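PDB 6AQ3: trafficking protein particle complex subunit 3 from Naegleria fowleri, which carries a covalently bound palmitic acid and probably serves as a subunit of the TRAPP complexes that tether vesicles during membrane traffic. Local coordinates for residues T115-V120 / I179-K184; I146-I151 / V162-K167. One frame throughout, in Å; residues are numbered along the deposited sequence.

Contact 1 of 2, residues T115-V120 / I179-K184; sequences TEYSIV and IRVRLK
Leaving opposite its own backbone N and bending at chi2 (66°), the side chain of Arg-180 folds across to strand 116-120, where it meets Glu-116 and Ser-118. Glu-116 sets out beside its own backbone N (chi1 -49°) and then runs extended toward the guanidinium; the carboxylate and guanidinium planes stand 85° apart. Arg-180 NH2 donates to Glu-116 OE2 at 2.7 Å in a salt bridge, with OE2 tilted somewhat out of the guanidinium plane, while the bond from NE to the same oxygen is weak. Ser-118 OG accepts from Arg-180 NH1 at 2.7 Å, close to the guanidinium plane. These bonds, with Asn-109 O also accepting from NH1, should restrict rotation of the group. The carbon chain of Arg-182 lies alongside Glu-116, its CG 3.5 Å from Glu-116 CG, but its guanidinium forms salt bridges with Glu-165 and Glu-163 of strand 160-168.

The backbones are antiparallel. Tyr-117 pairs with Val-181 and Ile-119 with Ile-179 as hydrogen-bonded pairs; Val-181 N reaches Tyr-117 O at 2.9 Å. Beyond them, Leu-183 N donates to Thr-115 O. On the sheet face that carries Tyr-117, Val-181 CB sits over the ring, 4.0 Å from its centroid, in a CH-pi contact, and Ile-119 CD1 approaches Val-181 CG2 at 4.2 Å.

These are the two central strands of the antiparallel sheet. Strand 106-108 continues it beyond 116-121 and strand 160-168 beyond 177-186, while helix 85-101 packs on the apolar face through Phe-85, Ala-89 and Ile-92, with Thr-88 bonding Tyr-117 OH.

Contact 2 of 2, residues I146-I151 / V162-K167; sequences IICGVI and VECEYK. With PLM (palmitic acid), chain N.
Cys-148 packs against Cys-164 and Tyr-166 in a buried helix-on-strand contact, where helix 146-157 packs against strand 160-168, an outermost strand of the sheet within this chain. Segments 146-151 and 162-167 run nearly antiparallel, at 162°, with axes 7.5 Å apart at closest approach. No hydrogen bond crosses between them; the contact is van der Waals packing of sulfur, aliphatic carbons and a tyrosine ring, with one backbone carbonyl.

Cys-148 leads from the helix, its CB 3.2 Å from Cys-164 O and 3.9 Å from Cys-164 SG. The two sulfurs are not bonded to each other; there is no disulfide. A chi1 of -65° puts Cys-148 SG beside its own backbone N, from where it reaches Tyr-166. There it lies 3.8 Å from Tyr-166 CD2 and 4.9 Å from the ring centroid, an oblique sulfur-aromatic contact. About one turn further along the helix, Ile-151 also packs on the second cysteine: Ile-151 CG2 lies 3.8 Å from Cys-164 SG, with CB and CD1 close by. Ile-147 reaches the far end of the tyrosine, its CD1 4.0 Å from Tyr-166 OH as the two side chains cross.

Palmitic acid runs past another side of the same helical turns. Val-150 CG1 lies 3.7 Å from the lipid atom C9, and Ile-146 CG2 meets its terminal carbon CG, so this piece of helix touches both the strand and the acyl chain.

Around the contact, Ile-179 of strand 177-186 touches Ile-147, Cys-164 and Tyr-166. Phe-97 and Leu-101 of helix 85-101 pack on Ile-147, Phe-85 of that helix on Val-162, and the ring of Tyr-142 lies at a shallow angle to that of Tyr-166.

Contact 1 joins two strands within the sheet, and contact 2 packs a helix onto the outer strand beside them; their centres are about 9 Å apart. Strands 177-186 and 160-168 are sheet neighbours, joined where Arg-180 N probably hydrogen-bonds Glu-165 O at 2.8 Å. Contact 1 is two-faced: charged and polar groups occupy its partly exposed face, while apolar side chains lie inward. Contact 2 lies deeper, near the centre of the chain, and its interface is mostly apolar, with the lipid close by. Ile-179, part of the strand pairing in contact 1, also belongs to the surroundings of contact 2.

Contact 1 of 2, residues T115-V120 / I179-K184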
loop_
_atom_site.group_PDB
_atom_site.type_symbol
_atom_site.label_atom_id
_atom_site.label_comp_id
_atom_site.label_asym_id
_atom_site.label_seq_id
_atom_site.Cartn_x
_atom_site.Cartn_y
_atom_site.Cartn_z
ATOM N N THR C 115 30.440 -8.730 7.339
ATOM C CA THR C 115 29.927 -7.937 6.231
ATOM C C THR C 115 28.665 -8.539 5.627
ATOM O O THR C 115 28.117 -7.973 4.677
ATOM C CB THR C 115 30.998 -7.768 5.152
ATOM O OG1 THR C 115 31.374 -9.055 4.646
ATOM C CG2 THR C 115 32.234 -7.060 5.735
ATOM N N GLU C 116 28.199 -9.674 6.147
ATOM C CA GLU C 116 26.977 -10.307 5.668
ATOM C C GLU C 116 26.194 -10.866 6.839
ATOM O O GLU C 116 26.768 -11.421 7.781
ATOM C CB GLU C 116 27.227 -11.466 4.708
ATOM C CG GLU C 116 28.173 -11.207 3.585
ATOM C CD GLU C 116 28.257 -12.400 2.669
ATOM O OE1 GLU C 116 28.959 -12.316 1.637
ATOM O OE2 GLU C 116 27.612 -13.422 2.992
ATOM N N TYR C 117 24.880 -10.732 6.758
ATOM C CA TYR C 117 23.982 -11.400 7.678
ATOM C C TYR C 117 22.685 -11.648 6.929
ATOM O O TYR C 117 22.436 -11.062 5.873
ATOM C CB TYR C 117 23.759 -10.569 8.954
ATOM C CG TYR C 117 23.146 -9.192 8.737
ATOM C CD1 TYR C 117 21.768 -9.037 8.592
ATOM C CD2 TYR C 117 23.942 -8.051 8.665
ATOM C CE1 TYR C 117 21.193 -7.785 8.387
ATOM C CE2 TYR C 117 23.373 -6.791 8.470
ATOM C CZ TYR C 117 21.995 -6.672 8.331
ATOM O OH TYR C 117 21.412 -5.442 8.141
ATOM N N SER C 118 21.861 -12.525 7.480
ATOM C CA SER C 118 20.537 -12.783 6.941
ATOM C C SER C 118 19.500 -12.351 7.960
ATOM O O SER C 118 19.742 -12.404 9.172
ATOM C CB SER C 118 20.326 -14.257 6.595
ATOM O OG SER C 118 21.164 -14.654 5.525
ATOM N N ILE C 119 18.342 -11.930 7.453
ATOM C CA ILE C 119 17.183 -11.603 8.274
ATOM C C ILE C 119 16.147 -12.684 7.994
ATOM O O ILE C 119 15.657 -12.805 6.866
ATOM C CB ILE C 119 16.632 -10.198 7.950
ATOM C CG1 ILE C 119 17.668 -9.105 8.251
ATOM C CG2 ILE C 119 15.380 -9.913 8.742
ATOM C CD1 ILE C 119 17.232 -7.692 7.834
ATOM N N VAL C 120 15.822 -13.485 9.005
ATOM C CA VAL C 120 14.890 -14.598 8.843
ATOM C C VAL C 120 13.620 -14.321 9.632
ATOM O O VAL C 120 13.671 -13.783 10.742
ATOM C CB VAL C 120 15.519 -15.940 9.276
ATOM C CG1 VAL C 120 16.658 -16.328 8.330
ATOM C CG2 VAL C 120 16.007 -15.872 10.700
ATOM N N ILE C 179 16.197 -13.008 4.103
ATOM C CA ILE C 179 16.715 -11.912 3.294
ATOM C C ILE C 179 18.193 -11.719 3.642
ATOM O O ILE C 179 18.546 -11.628 4.822
ATOM C CB ILE C 179 15.912 -10.623 3.542
ATOM C CG1 ILE C 179 14.493 -10.790 3.003
ATOM C CG2 ILE C 179 16.609 -9.446 2.882
ATOM C CD1 ILE C 179 13.552 -9.639 3.331
ATOM N N ARG C 180 19.044 -11.674 2.623
ATOM C CA ARG C 180 20.483 -11.544 2.780
ATOM C C ARG C 180 20.874 -10.085 2.604
ATOM O O ARG C 180 20.414 -9.429 1.666
ATOM C CB ARG C 180 21.222 -12.387 1.743
ATOM C CG ARG C 180 22.726 -12.550 1.992
ATOM C CD ARG C 180 22.920 -13.354 3.257
ATOM N NE ARG C 180 24.290 -13.800 3.444
ATOM C CZ ARG C 180 24.726 -14.412 4.538
ATOM N NH1 ARG C 180 23.894 -14.660 5.539
ATOM N NH2 ARG C 180 25.998 -14.784 4.627
ATOM N N VAL C 181 21.725 -9.584 3.496
ATOM C CA VAL C 181 22.212 -8.207 3.436
ATOM C C VAL C 181 23.732 -8.259 3.442
ATOM O O VAL C 181 24.324 -8.769 4.401
ATOM C CB VAL C 181 21.702 -7.354 4.612
ATOM C CG1 VAL C 181 22.100 -5.914 4.414
ATOM C CG2 VAL C 181 20.161 -7.482 4.765
ATOM N N ARG C 182 24.362 -7.711 2.394
ATOM C CA ARG C 182 25.814 -7.734 2.222
ATOM C C ARG C 182 26.358 -6.327 2.000
ATOM O O ARG C 182 25.837 -5.576 1.169
ATOM C CB ARG C 182 26.202 -8.651 1.059
ATOM C CG ARG C 182 25.780 -10.091 1.334
ATOM C CD ARG C 182 26.115 -11.084 0.237
ATOM N NE ARG C 182 25.260 -10.900 -0.936
ATOM C CZ ARG C 182 25.647 -10.336 -2.076
ATOM N NH1 ARG C 182 26.901 -9.897 -2.219
ATOM N NH2 ARG C 182 24.772 -10.230 -3.079
ATOM N N LEU C 183 27.395 -5.968 2.762
ATOM C CA LEU C 183 28.050 -4.672 2.617
ATOM C C LEU C 183 29.042 -4.673 1.451
ATOM O O LEU C 183 29.937 -5.521 1.383
ATOM C CB LEU C 183 28.784 -4.303 3.905
ATOM C CG LEU C 183 29.660 -3.058 3.773
ATOM C CD1 LEU C 183 28.749 -1.840 3.714
ATOM C CD2 LEU C 183 30.655 -2.931 4.923
ATOM N N LYS C 184 28.885 -3.712 0.542
ATOM C CA LYS C 184 29.788 -3.520 -0.593
ATOM C C LYS C 184 30.838 -2.452 -0.329
ATOM O O LYS C 184 32.026 -2.676 -0.575
ATOM C CB LYS C 184 28.977 -3.174 -1.849
ATOM C CG LYS C 184 28.271 -4.376 -2.444
ATOM C CD LYS C 184 29.368 -5.393 -2.766
ATOM C CE LYS C 184 28.884 -6.803 -2.982
ATOM N NZ LYS C 184 30.075 -7.626 -3.351
#

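Contact 2 of 2, residues I146-I151 / V162-K167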
loop_
_atom_site.group_PDB
_atom_site.type_symbol
_atom_site.label_atom_id
_atom_site.label_comp_id
_atom_site.label_asym_id
_atom_site.label_seq_id
_atom_site.Cartn_x
_atom_site.Cartn_y
_atom_site.Cartn_z
ATOM N N ILE C 146 10.002 -5.776 -2.712
ATOM C CA ILE C 146 10.036 -4.367 -2.340
ATOM C C ILE C 146 10.782 -4.158 -1.020
ATOM O O ILE C 146 11.351 -3.086 -0.789
ATOM C CB ILE C 146 8.604 -3.813 -2.283
ATOM C CG1 ILE C 146 8.622 -2.290 -2.290
ATOM C CG2 ILE C 146 7.900 -4.300 -1.020
ATOM C CD1 ILE C 146 7.294 -1.688 -2.695
ATOM N N ILE C 147 10.779 -5.162 -0.132
ATOM C CA ILE C 147 11.485 -5.039 1.146
ATOM C C ILE C 147 12.987 -4.882 0.929
ATOM O O ILE C 147 13.650 -4.099 1.622
ATOM C CB ILE C 147 11.170 -6.243 2.064
ATOM C CG1 ILE C 147 9.668 -6.301 2.384
ATOM C CG2 ILE C 147 11.961 -6.156 3.392
ATOM C CD1 ILE C 147 9.278 -7.465 3.271
ATOM N N CYS C 148 13.554 -5.628 -0.017
ATOM C CA CYS C 148 14.990 -5.530 -0.244
ATOM C C CYS C 148 15.389 -4.128 -0.688
ATOM O O CYS C 148 16.412 -3.589 -0.236
ATOM C CB CYS C 148 15.428 -6.563 -1.279
ATOM S SG CYS C 148 15.199 -8.251 -0.711
ATOM N N GLY C 149 14.581 -3.516 -1.557
ATOM C CA GLY C 149 14.890 -2.173 -2.023
ATOM C C GLY C 149 14.818 -1.149 -0.914
ATOM O O GLY C 149 15.656 -0.241 -0.837
ATOM N N VAL C 150 13.821 -1.283 -0.033
ATOM C CA VAL C 150 13.711 -0.368 1.102
ATOM C C VAL C 150 14.979 -0.409 1.946
ATOM O O VAL C 150 15.489 0.631 2.379
ATOM C CB VAL C 150 12.450 -0.700 1.922
ATOM C CG1 VAL C 150 12.343 0.199 3.161
ATOM C CG2 VAL C 150 11.226 -0.478 1.045
ATOM N N ILE C 151 15.510 -1.616 2.168
ATOM C CA ILE C 151 16.729 -1.802 2.952
ATOM C C ILE C 151 17.910 -1.144 2.259
ATOM O O ILE C 151 18.684 -0.404 2.885
ATOM C CB ILE C 151 16.964 -3.304 3.197
ATOM C CG1 ILE C 151 15.915 -3.829 4.199
ATOM C CG2 ILE C 151 18.429 -3.598 3.600
ATOM C CD1 ILE C 151 15.946 -5.321 4.419
ATOM N N VAL C 162 24.913 -1.348 -0.055
ATOM C CA VAL C 162 24.689 -2.750 0.259
ATOM C C VAL C 162 23.991 -3.420 -0.914
ATOM O O VAL C 162 23.371 -2.770 -1.758
ATOM C CB VAL C 162 23.858 -2.940 1.552
ATOM C CG1 VAL C 162 24.501 -2.211 2.734
ATOM C CG2 VAL C 162 22.396 -2.486 1.327
ATOM N N GLU C 163 24.117 -4.743 -0.959
ATOM C CA GLU C 163 23.306 -5.596 -1.812
ATOM C C GLU C 163 22.396 -6.419 -0.903
ATOM O O GLU C 163 22.835 -6.939 0.132
ATOM C CB GLU C 163 24.186 -6.493 -2.684
ATOM C CG GLU C 163 24.771 -5.769 -3.898
ATOM C CD GLU C 163 25.786 -6.606 -4.667
ATOM O OE1 GLU C 163 26.608 -6.027 -5.399
ATOM O OE2 GLU C 163 25.805 -7.837 -4.502
ATOM N N CYS C 164 21.123 -6.504 -1.260
ATOM C CA CYS C 164 20.112 -7.119 -0.406
ATOM C C CYS C 164 19.142 -7.909 -1.277
ATOM O O CYS C 164 18.453 -7.321 -2.122
ATOM C CB CYS C 164 19.374 -6.049 0.401
ATOM S SG CYS C 164 18.121 -6.723 1.480
ATOM N N GLU C 165 19.094 -9.232 -1.082
ATOM C CA GLU C 165 18.277 -10.100 -1.921
ATOM C C GLU C 165 17.570 -11.165 -1.094
ATOM O O GLU C 165 18.037 -11.571 -0.023
ATOM C CB GLU C 165 19.097 -10.790 -3.019
ATOM C CG GLU C 165 20.246 -11.652 -2.491
ATOM C CD GLU C 165 21.549 -10.870 -2.305
ATOM O OE1 GLU C 165 21.641 -9.733 -2.824
ATOM O OE2 GLU C 165 22.490 -11.392 -1.650
ATOM N N TYR C 166 16.422 -11.600 -1.612
ATOM C CA TYR C 166 15.684 -12.707 -1.023
ATOM C C TYR C 166 16.397 -14.022 -1.326
ATOM O O TYR C 166 16.918 -14.231 -2.425
ATOM C CB TYR C 166 14.253 -12.750 -1.578
ATOM C CG TYR C 166 13.182 -12.346 -0.586
ATOM C CD1 TYR C 166 12.715 -13.251 0.376
ATOM C CD2 TYR C 166 12.629 -11.059 -0.615
ATOM C CE1 TYR C 166 11.735 -12.887 1.303
ATOM C CE2 TYR C 166 11.645 -10.670 0.305
ATOM C CZ TYR C 166 11.206 -11.587 1.252
ATOM O OH TYR C 166 10.239 -11.197 2.137
ATOM N N LYS C 167 16.431 -14.904 -0.343
ATOM C CA LYS C 167 16.957 -16.244 -0.541
ATOM C C LYS C 167 15.925 -17.337 -0.315
ATOM O O LYS C 167 15.982 -18.368 -0.987
ATOM C CB LYS C 167 18.169 -16.478 0.379
ATOM C CG LYS C 167 19.269 -15.428 0.219
ATOM C CD LYS C 167 20.426 -15.920 -0.648
ATOM C CE LYS C 167 20.384 -15.326 -2.058
ATOM N NZ LYS C 167 21.571 -15.728 -2.874
HETATM C C1 PLM N . 21.312 2.689 10.865
HETATM O O2 PLM N . 22.121 1.895 10.303
HETATM C C2 PLM N . 19.718 2.382 10.942
HETATM C C3 PLM N . 19.141 1.275 10.035
HETATM C C4 PLM N . 18.168 1.781 8.953
HETATM C C5 PLM N . 16.722 1.224 9.046
HETATM C C6 PLM N . 16.004 1.119 7.678
HETATM C C7 PLM N . 14.525 0.662 7.740
HETATM C C8 PLM N . 14.185 -0.531 6.809
HETATM C C9 PLM N . 12.668 -0.811 6.692
HETATM C CA PLM N . 12.299 -2.279 6.317
HETATM C CB PLM N . 10.780 -2.528 6.141
HETATM C CC PLM N . 10.305 -2.515 4.665
HETATM C CD PLM N . 8.812 -2.160 4.495
HETATM C CE PLM N . 8.161 -2.676 3.186
HETATM C CF PLM N . 6.867 -1.913 2.811
HETATM C CG PLM N . 5.964 -2.648 1.804
#